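PDB 3I9X: mutT/nudix family protein from Listeria innocua, which belongs to the Nudix family and probably acts as a hydrolase, the chain holding the Nudix domain of a longer protein. Local coordinates for residues 113-116 with 117-120; 125-129 with 130-134; 145-148 with 149-153. One frame throughout, in Å; residues are numbered along the deposited sequence.

Contact 1. Residues 113-116 with 117-120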
# COMPACT_ATOMS: atom_id res chain seq x y z
N ASP A 113 -8.49 -10.18 -8.73
CA ASP A 113 -9.91 -10.15 -8.58
C ASP A 113 -10.52 -10.23 -9.99
O ASP A 113 -10.28 -9.36 -10.84
CB ASP A 113 -10.31 -8.86 -7.88
CG ASP A 113 -11.74 -8.87 -7.34
OD1 ASP A 113 -12.68 -9.27 -8.08
OD2 ASP A 113 -11.95 -8.38 -6.20
N PRO A 114 -11.33 -11.27 -10.23
CA PRO A 114 -11.96 -11.44 -11.57
C PRO A 114 -12.98 -10.36 -11.87
O PRO A 114 -13.26 -10.12 -13.03
CB PRO A 114 -12.66 -12.81 -11.46
CG PRO A 114 -12.88 -13.01 -9.94
CD PRO A 114 -11.62 -12.42 -9.34
N ARG A 115 -13.51 -9.70 -10.85
CA ARG A 115 -14.52 -8.68 -11.05
C ARG A 115 -13.98 -7.40 -11.73
O ARG A 115 -14.77 -6.59 -12.22
CB ARG A 115 -15.24 -8.38 -9.73
CG ARG A 115 -15.90 -9.66 -9.07
CD ARG A 115 -16.43 -9.42 -7.63
NE ARG A 115 -15.39 -8.94 -6.69
CZ ARG A 115 -15.56 -8.72 -5.38
NH1 ARG A 115 -16.74 -8.94 -4.81
NH2 ARG A 115 -14.55 -8.28 -4.63
N GLY A 116 -12.65 -7.24 -11.78
CA GLY A 116 -11.99 -6.12 -12.49
C GLY A 116 -10.59 -5.74 -11.97
O GLY A 116 -9.83 -6.58 -11.47
N TRP A 117 -10.22 -4.47 -12.12
CA TRP A 117 -8.91 -3.97 -11.65
C TRP A 117 -9.11 -3.46 -10.21
O TRP A 117 -9.57 -2.32 -10.01
CB TRP A 117 -8.42 -2.87 -12.61
CG TRP A 117 -7.07 -2.26 -12.30
CD1 TRP A 117 -6.15 -2.72 -11.43
CD2 TRP A 117 -6.51 -1.11 -12.94
NE1 TRP A 117 -5.03 -1.91 -11.46
CE2 TRP A 117 -5.24 -0.91 -12.38
CE3 TRP A 117 -6.95 -0.24 -13.93
CZ2 TRP A 117 -4.39 0.12 -12.80
CZ3 TRP A 117 -6.12 0.81 -14.34
CH2 TRP A 117 -4.86 0.98 -13.77
N ILE A 118 -8.88 -4.33 -9.22
CA ILE A 118 -9.20 -3.94 -7.83
C ILE A 118 -7.91 -4.02 -7.02
O ILE A 118 -7.18 -5.01 -7.09
CB ILE A 118 -10.37 -4.78 -7.23
CG1 ILE A 118 -11.66 -4.52 -8.01
CG2 ILE A 118 -10.63 -4.42 -5.78
CD1 ILE A 118 -12.66 -5.64 -7.92
N ILE A 119 -7.61 -2.93 -6.34
CA ILE A 119 -6.38 -2.80 -5.57
C ILE A 119 -6.78 -2.94 -4.11
O ILE A 119 -7.72 -2.25 -3.64
CB ILE A 119 -5.76 -1.43 -5.82
CG1 ILE A 119 -5.33 -1.31 -7.30
CG2 ILE A 119 -4.57 -1.18 -4.90
CD1 ILE A 119 -5.59 0.11 -7.86
N SER A 120 -6.13 -3.89 -3.43
CA SER A 120 -6.37 -4.13 -2.02
C SER A 120 -5.26 -3.61 -1.12
O SER A 120 -4.12 -3.96 -1.29
CB SER A 120 -6.51 -5.63 -1.76
OG SER A 120 -6.30 -5.88 -0.39

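Contact 2. Residues 125-129 with 130-134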
# COMPACT_ATOMS: atom_id res chain seq x y z
N ALA A 125 -4.57 -7.37 12.35
CA ALA A 125 -4.81 -7.00 13.74
C ALA A 125 -4.73 -8.26 14.59
O ALA A 125 -5.07 -9.37 14.13
CB ALA A 125 -6.17 -6.35 13.89
N ILE A 126 -4.29 -8.08 15.84
CA ILE A 126 -4.27 -9.13 16.84
C ILE A 126 -5.23 -8.74 17.96
O ILE A 126 -4.99 -7.80 18.69
CB ILE A 126 -2.88 -9.38 17.37
CG1 ILE A 126 -1.96 -9.79 16.22
CG2 ILE A 126 -2.86 -10.49 18.46
CD1 ILE A 126 -0.53 -9.51 16.49
N VAL A 127 -6.35 -9.44 18.08
CA VAL A 127 -7.38 -9.05 19.03
C VAL A 127 -7.57 -10.17 20.03
O VAL A 127 -7.01 -11.25 19.85
CB VAL A 127 -8.66 -8.66 18.29
CG1 VAL A 127 -8.32 -7.68 17.15
CG2 VAL A 127 -9.37 -9.89 17.75
N PRO A 128 -8.27 -9.89 21.15
CA PRO A 128 -8.55 -10.95 22.09
C PRO A 128 -9.51 -11.95 21.47
O PRO A 128 -10.36 -11.57 20.65
CB PRO A 128 -9.19 -10.21 23.30
CG PRO A 128 -8.69 -8.79 23.19
CD PRO A 128 -8.70 -8.58 21.67
N PRO A 129 -9.39 -13.22 21.87
CA PRO A 129 -10.12 -14.29 21.19
C PRO A 129 -11.62 -14.19 21.31
O PRO A 129 -12.32 -14.70 20.44
CB PRO A 129 -9.58 -15.57 21.84
CG PRO A 129 -8.95 -15.15 23.10
CD PRO A 129 -8.56 -13.71 22.98
N GLU A 130 -12.12 -13.52 22.35
CA GLU A 130 -13.54 -13.60 22.67
C GLU A 130 -14.46 -12.96 21.63
O GLU A 130 -15.47 -13.53 21.27
CB GLU A 130 -13.82 -13.04 24.09
CG GLU A 130 -13.27 -13.93 25.26
CD GLU A 130 -11.79 -13.68 25.62
OE1 GLU A 130 -11.20 -12.65 25.16
OE2 GLU A 130 -11.21 -14.54 26.38
N ALA A 131 -14.13 -11.77 21.13
CA ALA A 131 -14.91 -11.16 20.05
C ALA A 131 -14.94 -12.00 18.77
O ALA A 131 -15.96 -12.06 18.08
CB ALA A 131 -14.35 -9.81 19.73
N LEU A 132 -13.83 -12.64 18.43
CA LEU A 132 -13.79 -13.50 17.23
C LEU A 132 -14.62 -14.77 17.43
O LEU A 132 -15.35 -15.16 16.54
CB LEU A 132 -12.35 -13.84 16.84
CG LEU A 132 -11.43 -12.64 16.66
CD1 LEU A 132 -10.11 -13.04 15.93
CD2 LEU A 132 -12.19 -11.51 15.96
N GLU A 133 -14.51 -15.39 18.60
CA GLU A 133 -15.36 -16.55 18.96
C GLU A 133 -16.84 -16.19 18.91
O GLU A 133 -17.62 -16.95 18.37
CB GLU A 133 -14.98 -17.13 20.34
CG GLU A 133 -13.62 -17.85 20.38
CD GLU A 133 -13.06 -18.07 21.79
OE1 GLU A 133 -13.46 -17.38 22.76
OE2 GLU A 133 -12.16 -18.95 21.93
N LYS A 134 -17.22 -15.02 19.41
CA LYS A 134 -18.63 -14.57 19.33
C LYS A 134 -19.17 -14.62 17.90
O LYS A 134 -20.25 -15.18 17.66
CB LYS A 134 -18.81 -13.15 19.88
CG LYS A 134 -19.08 -13.07 21.39
CD LYS A 134 -19.68 -11.68 21.81
CE LYS A 134 -21.10 -11.43 21.22
NZ LYS A 134 -21.68 -10.07 21.56

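Contact 3. Residues 145-148 with 149-153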
# COMPACT_ATOMS: atom_id res chain seq x y z
N GLY A 145 -15.86 -18.72 10.36
CA GLY A 145 -15.04 -19.61 11.17
C GLY A 145 -13.79 -18.95 11.75
O GLY A 145 -13.22 -18.02 11.17
N LEU A 146 -13.37 -19.44 12.91
CA LEU A 146 -12.13 -19.03 13.53
C LEU A 146 -11.17 -20.19 13.40
O LEU A 146 -11.30 -21.17 14.13
CB LEU A 146 -12.40 -18.64 14.98
CG LEU A 146 -11.26 -18.03 15.79
CD1 LEU A 146 -10.57 -16.73 15.17
CD2 LEU A 146 -11.86 -17.76 17.20
N PHE A 147 -10.22 -20.08 12.47
CA PHE A 147 -9.37 -21.22 12.09
C PHE A 147 -7.95 -21.06 12.62
O PHE A 147 -7.36 -19.98 12.49
CB PHE A 147 -9.27 -21.38 10.54
CG PHE A 147 -10.57 -21.70 9.85
CD1 PHE A 147 -10.99 -23.02 9.69
CD2 PHE A 147 -11.38 -20.68 9.38
CE1 PHE A 147 -12.20 -23.31 9.07
CE2 PHE A 147 -12.58 -20.96 8.74
CZ PHE A 147 -13.00 -22.27 8.59
N PRO A 148 -7.35 -22.17 13.08
CA PRO A 148 -5.91 -22.17 13.27
C PRO A 148 -5.31 -21.81 11.95
O PRO A 148 -5.91 -22.11 10.92
CB PRO A 148 -5.58 -23.63 13.65
CG PRO A 148 -6.86 -24.29 13.95
CD PRO A 148 -7.95 -23.52 13.24
N MET A 149 -4.17 -21.15 11.95
CA MET A 149 -3.74 -20.53 10.71
C MET A 149 -3.27 -21.60 9.75
O MET A 149 -3.48 -21.48 8.55
CB MET A 149 -2.67 -19.45 10.91
CG MET A 149 -2.06 -18.91 9.62
SD MET A 149 -3.07 -17.74 8.67
CE MET A 149 -2.66 -16.23 9.63
N THR A 150 -2.70 -22.69 10.26
CA THR A 150 -2.23 -23.76 9.39
C THR A 150 -3.39 -24.46 8.65
O THR A 150 -3.24 -24.79 7.50
CB THR A 150 -1.33 -24.77 10.13
OG1 THR A 150 -2.10 -25.45 11.13
CG2 THR A 150 -0.12 -24.06 10.76
N GLU A 151 -4.53 -24.64 9.32
CA GLU A 151 -5.77 -25.12 8.70
C GLU A 151 -6.37 -24.09 7.69
O GLU A 151 -6.83 -24.47 6.60
CB GLU A 151 -6.80 -25.44 9.79
CG GLU A 151 -8.09 -26.14 9.31
CD GLU A 151 -9.13 -26.40 10.41
OE1 GLU A 151 -10.35 -26.53 10.08
OE2 GLU A 151 -8.72 -26.49 11.60
N ALA A 152 -6.34 -22.81 8.06
CA ALA A 152 -6.85 -21.75 7.18
C ALA A 152 -6.09 -21.74 5.87
O ALA A 152 -6.68 -21.54 4.81
CB ALA A 152 -6.79 -20.39 7.84
N LEU A 153 -4.80 -21.98 5.92
CA LEU A 153 -4.00 -22.04 4.70
C LEU A 153 -4.40 -23.17 3.72
O LEU A 153 -3.97 -23.15 2.56
CB LEU A 153 -2.50 -22.18 5.01
CG LEU A 153 -1.81 -20.96 5.66
CD1 LEU A 153 -0.38 -21.34 6.10
CD2 LEU A 153 -1.79 -19.76 4.69

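Contact 1. Residues 113-116 with 117-120
Asp-113 meets Ile-118 through its carboxylate, Asp-113 OD2 lying 3.3 Å from Ile-118 CD1, the methyl at the end of the isoleucine side chain. With CG anti to the backbone N (chi1 -165°), the carboxylate is turned over the turn its own residue opens. Asp-113 OD1 accepts twice: from Arg-115 N at 2.9 Å, on its anti side, and from Arg-115 NE at 3.1 Å through its syn lone pair. The first of these bonds makes an Asx turn, set within a type I beta turn from Asp-113 to Gly-116, in the loop that joins strands 102-107 and 118-126 of the Nudix domain. A bend at chi3 of Arg-115 (-57°) brings its guanidinium back side-on, and Arg-115 NH2 reaches Asp-113 OD2 in a 3.0 Å salt bridge close to the guanidinium plane. This two-nitrogen grip fixes the rotation of the carboxylate, and OD2 has a further partner in a bound glycerol, probably from the crystallisation liquor. Arg-115 CB stands 4.2 Å from Ile-118 CD1. Gly-116, at phi 155°, takes a backbone conformation that suits a residue without a side chain and leads into Trp-117, whose side chain packs on Val-76 of the second subunit.

Contact 2. Residues 125-129 with 130-134
The carbonyl O of Pro-129 receives the backbone N of Glu-133 at 2.9 Å, in a nearly straight bond (N-H...O 170°) that closes the first turn of helix 129-137. The side chain of Glu-133, extended beyond CG, passes alongside the same oxygen: Glu-133 CG comes to 3.4 Å from Pro-129 O, and CB and CD flank it a little farther off. These are van der Waals contacts; the carboxylate itself is bound to Lys-38 on strand 27-40, OE2 making the salt bridge.

Glu-130 lies alongside the Pro-129 ring, the two side chains pointing the same way. A bend at chi2 (85°) curls its carboxylate back toward the prolines, where Glu-130 OE1 sits 3.6 Å from Pro-129 CD and 3.7 Å from Pro-128 CB. Pro-129 CD, bonded to the ring nitrogen, is probably slightly electron-poor and so tolerates the carboxylate oxygen; Pro-128 CB is plain packing.

On the inner side, Val-127 and Leu-132 cross at about a right angle. The CG2 methyl of Val-127 is placed between its backbone N and carbonyl carbon, and from there it meets the fork of the leucine, 3.6 Å from Leu-132 CG and much the same from both CD1 and CD2. Through Leu-132 the start of helix 129-137 packs on Leu-34 of strand 27-40 and Leu-146 of strand 144-148, while Val-127 packs on the loop residue Leu-96.

What results is a strand-to-helix connection through two consecutive prolines, the second supplying the first acceptor of the helix, where the chain leaves the Nudix sheet at the end of strand 118-126.

Contact 3. Residues 145-148 with 149-153
Strand 144-148 passes into the short helix 149-152 without an intervening loop: Pro-148 occupies the N-cap position with psi near 149°, and its carbonyl O accepts the backbone N of Ala-152 at 3.0 Å, in the carbonyl plane. The Ala-152 methyl lies beside that bond, and Ala-152 CB also touches Phe-147 CB at 3.8 Å. A chi1 of -172° and a straight chain beyond CG send the carboxylate of Glu-151 back over the strand end, where it straddles two neighbours, one oxygen for each. Glu-151 OE1 meets the edge of the Phe-147 ring, 3.6 Å from CD1 and near the ring plane, with the ring and carboxylate planes turned 78° apart; the slightly positive ring edge probably favours the carboxylate oxygen there. Glu-151 OE2 approaches the proline ring, 3.5 Å from Pro-148 CD.

In the Nudix domain this is a direct strand-to-helix junction at the end of a strand that pairs antiparallel with 43-52. Phe-147 uses its ring a second time, in an edge-to-face contact with Trp-69, and Ala-152 packs on Ile-48 of the adjoining strand. Met-149, whose CB rests against the Pro-148 carbonyl carbon at 3.7 Å, starts away from strand 144-148. The side chain, bent at chi2 and chi3, packs against Leu-46 and against Phe-169 of helix 161-177.

In the fold
All three contacts are local turns at strand ends of one mixed sheet. Contacts 1 and 2 share strand 118-126, standing at its start and its finish, about 29 Å apart between centres and on opposite sides of the chain's centre. Contact 1 is largely buried, with a charged pair inside 113-116 whose carboxylate meets the apolar Ile-118, while Arg-115 lies at the surface. Contacts 2 and 3 are partly buried and belong together: in each a strand is followed by a helix whose first bond comes from a proline carbonyl, with a glutamate against proline carbons. They also touch, since Leu-132 and Glu-133 of helix 129-137 pack on Leu-146 of strand 144-148, whereas contact 1 touches neither.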